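Putative acetyltransferase (Streptococcus mutans, PDB 4E2A) probably transfers an acyl group, most likely acetyl, as a member of the GNAT acetyltransferase family. Local coordinates at residues Glu95-Leu100 against Leu109-Gly114. Numbering follows the deposited sequence.
Sequences ETYFIL and LKVNWG
Tyr97 stands next to Leu109 on one face of the sheet, with CD2 of its ring 3.8 Å from CD2 of Leu109. Val111 reaches the same ring at its edge, where its CG2 lies 4.2 Å from Tyr97 CE2. The ring is also tied back to its own strand. The hydroxyl OH of Tyr97 donates to Glu95 OE1 at 2.6 Å, coming from above the carboxylate plane, 53° out of it. Beyond CG the Glu95 chain is extended, which carries the carboxylate out to the indole of Trp113. There Glu95 CD sits 3.8 Å from Trp113 CH2, at the ring edge and in its plane. Carboxylate and indole planes stand nearly at right angles, 86° apart. The charge of Glu95 has further, weak partners in Lys42 and Arg153, both long ion pairs.

Behind these side chains, four backbone hydrogen bonds join the antiparallel strands. Glu95 pairs with Val111 and Tyr97 with Leu109, each through two N-H to O bonds. The straightest runs from Val111 N to Glu95 O, 2.9 Å long with 170° at the hydrogen. Thr96 and Lys110 form the non-hydrogen-bonded pair between them, on the other face. Here Thr96 OG1 rests 3.9 Å from Lys110 CG, while the lysine amine is held by Gln129.

The contact is part of the hairpin of strands 94-101 and 104-113, in the mixed sheet of the GNAT fold. Strand 38-42 flanks it on one side and strand 125-133 on the other. Helix 142-157 packs over the face with Tyr97 and Leu109, bringing Phe149 edge-to-face with the tyrosine and Leu146 against the leucine.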
loop_
_atom_site.group_PDB
_atom_site.type_symbol
_atom_site.label_atom_id
_atom_site.label_comp_id
_atom_site.label_asym_id
_atom_site.label_seq_id
_atom_site.Cartn_x
_atom_site.Cartn_y
_atom_site.Cartn_z
ATOM N N GLU B 95 9.836 -18.816 -0.313
ATOM C CA GLU B 95 9.572 -20.047 0.411
ATOM C C GLU B 95 8.639 -19.831 1.577
ATOM O O GLU B 95 8.670 -18.784 2.226
ATOM C CB GLU B 95 10.859 -20.739 0.828
ATOM C CG GLU B 95 11.568 -21.405 -0.357
ATOM C CD GLU B 95 13.014 -21.747 -0.068
ATOM O OE1 GLU B 95 13.510 -21.319 0.992
ATOM O OE2 GLU B 95 13.647 -22.442 -0.898
ATOM N N THR B 96 7.769 -20.808 1.803
ATOM C CA THR B 96 6.939 -20.790 2.997
ATOM C C THR B 96 7.255 -22.000 3.887
ATOM O O THR B 96 7.285 -23.150 3.411
ATOM C CB THR B 96 5.439 -20.767 2.648
ATOM O OG1 THR B 96 5.149 -19.629 1.831
ATOM C CG2 THR B 96 4.581 -20.694 3.914
ATOM N N TYR B 97 7.447 -21.728 5.177
ATOM C CA TYR B 97 7.801 -22.759 6.159
ATOM C C TYR B 97 6.751 -22.881 7.264
ATOM O O TYR B 97 6.115 -21.889 7.639
ATOM C CB TYR B 97 9.149 -22.437 6.821
ATOM C CG TYR B 97 10.327 -22.432 5.872
ATOM C CD1 TYR B 97 11.072 -23.583 5.662
ATOM C CD2 TYR B 97 10.691 -21.271 5.185
ATOM C CE1 TYR B 97 12.127 -23.596 4.804
ATOM C CE2 TYR B 97 11.760 -21.272 4.303
ATOM C CZ TYR B 97 12.474 -22.446 4.125
ATOM O OH TYR B 97 13.539 -22.496 3.270
ATOM N N PHE B 98 6.584 -24.104 7.781
ATOM C CA PHE B 98 5.897 -24.336 9.043
ATOM C C PHE B 98 6.952 -24.499 10.128
ATOM O O PHE B 98 8.052 -25.027 9.880
ATOM C CB PHE B 98 5.086 -25.646 9.033
ATOM C CG PHE B 98 3.756 -25.570 8.309
ATOM C CD1 PHE B 98 2.991 -24.428 8.329
ATOM C CD2 PHE B 98 3.279 -26.669 7.615
ATOM C CE1 PHE B 98 1.760 -24.375 7.665
ATOM C CE2 PHE B 98 2.059 -26.623 6.934
ATOM C CZ PHE B 98 1.301 -25.471 6.965
ATOM N N ILE B 99 6.624 -24.050 11.332
ATOM C CA ILE B 99 7.320 -24.556 12.501
ATOM C C ILE B 99 6.333 -25.452 13.216
ATOM O O ILE B 99 5.167 -25.088 13.420
ATOM C CB ILE B 99 7.883 -23.467 13.434
ATOM C CG1 ILE B 99 8.648 -24.117 14.596
ATOM C CG2 ILE B 99 6.786 -22.566 13.959
ATOM C CD1 ILE B 99 9.540 -23.147 15.358
ATOM N N LEU B 100 6.790 -26.619 13.573
ATOM C CA LEU B 100 5.944 -27.658 14.095
ATOM C C LEU B 100 6.328 -28.063 15.501
ATOM O O LEU B 100 7.468 -28.095 15.849
ATOM C CB LEU B 100 5.977 -28.875 13.194
ATOM C CG LEU B 100 5.405 -28.728 11.813
ATOM C CD1 LEU B 100 6.410 -28.799 10.729
ATOM C CD2 LEU B 100 4.352 -29.708 11.643
ATOM N N LEU B 109 6.152 -19.002 8.197
ATOM C CA LEU B 109 7.175 -18.049 7.848
ATOM C C LEU B 109 7.181 -17.911 6.325
ATOM O O LEU B 109 7.239 -18.916 5.628
ATOM C CB LEU B 109 8.554 -18.540 8.342
ATOM C CG LEU B 109 9.754 -17.885 7.642
ATOM C CD1 LEU B 109 9.858 -16.402 8.006
ATOM C CD2 LEU B 109 11.097 -18.652 7.888
ATOM N N LYS B 110 7.078 -16.687 5.803
ATOM C CA LYS B 110 7.255 -16.534 4.348
ATOM C C LYS B 110 8.433 -15.635 4.023
ATOM O O LYS B 110 8.541 -14.514 4.552
ATOM C CB LYS B 110 5.971 -16.050 3.643
ATOM C CG LYS B 110 6.098 -15.877 2.118
ATOM C CD LYS B 110 4.778 -15.371 1.501
ATOM C CE LYS B 110 4.815 -15.446 -0.038
ATOM N NZ LYS B 110 5.381 -14.221 -0.704
ATOM N N VAL B 111 9.326 -16.128 3.163
ATOM C CA VAL B 111 10.484 -15.333 2.725
ATOM C C VAL B 111 10.524 -15.139 1.199
ATOM O O VAL B 111 10.055 -15.982 0.463
ATOM C CB VAL B 111 11.824 -15.918 3.254
ATOM C CG1 VAL B 111 11.890 -15.750 4.790
ATOM C CG2 VAL B 111 11.961 -17.369 2.862
ATOM N N ASN B 112 11.053 -14.006 0.737
ATOM C CA ASN B 112 11.098 -13.704 -0.688
ATOM C C ASN B 112 12.470 -13.233 -1.156
ATOM O O ASN B 112 13.233 -12.641 -0.388
ATOM C CB ASN B 112 10.105 -12.597 -1.067
ATOM C CG ASN B 112 8.717 -12.807 -0.507
ATOM O OD1 ASN B 112 8.122 -11.874 0.032
ATOM N ND2 ASN B 112 8.177 -14.001 -0.668
ATOM N N TRP B 113 12.766 -13.478 -2.428
ATOM C CA TRP B 113 13.901 -12.846 -3.089
ATOM C C TRP B 113 13.589 -12.662 -4.584
ATOM O O TRP B 113 12.518 -13.071 -5.040
ATOM C CB TRP B 113 15.179 -13.655 -2.877
ATOM C CG TRP B 113 15.151 -15.026 -3.475
ATOM C CD1 TRP B 113 15.621 -15.389 -4.708
ATOM C CD2 TRP B 113 14.653 -16.224 -2.865
ATOM N NE1 TRP B 113 15.440 -16.744 -4.902
ATOM C CE2 TRP B 113 14.851 -17.279 -3.783
ATOM C CE3 TRP B 113 14.055 -16.513 -1.630
ATOM C CZ2 TRP B 113 14.457 -18.593 -3.515
ATOM C CZ3 TRP B 113 13.670 -17.819 -1.365
ATOM C CH2 TRP B 113 13.873 -18.843 -2.304
ATOM N N GLY B 114 14.504 -12.054 -5.337
ATOM C CA GLY B 114 14.263 -11.789 -6.754
ATOM C C GLY B 114 13.042 -10.911 -6.980
ATOM O O GLY B 114 12.813 -9.934 -6.249
#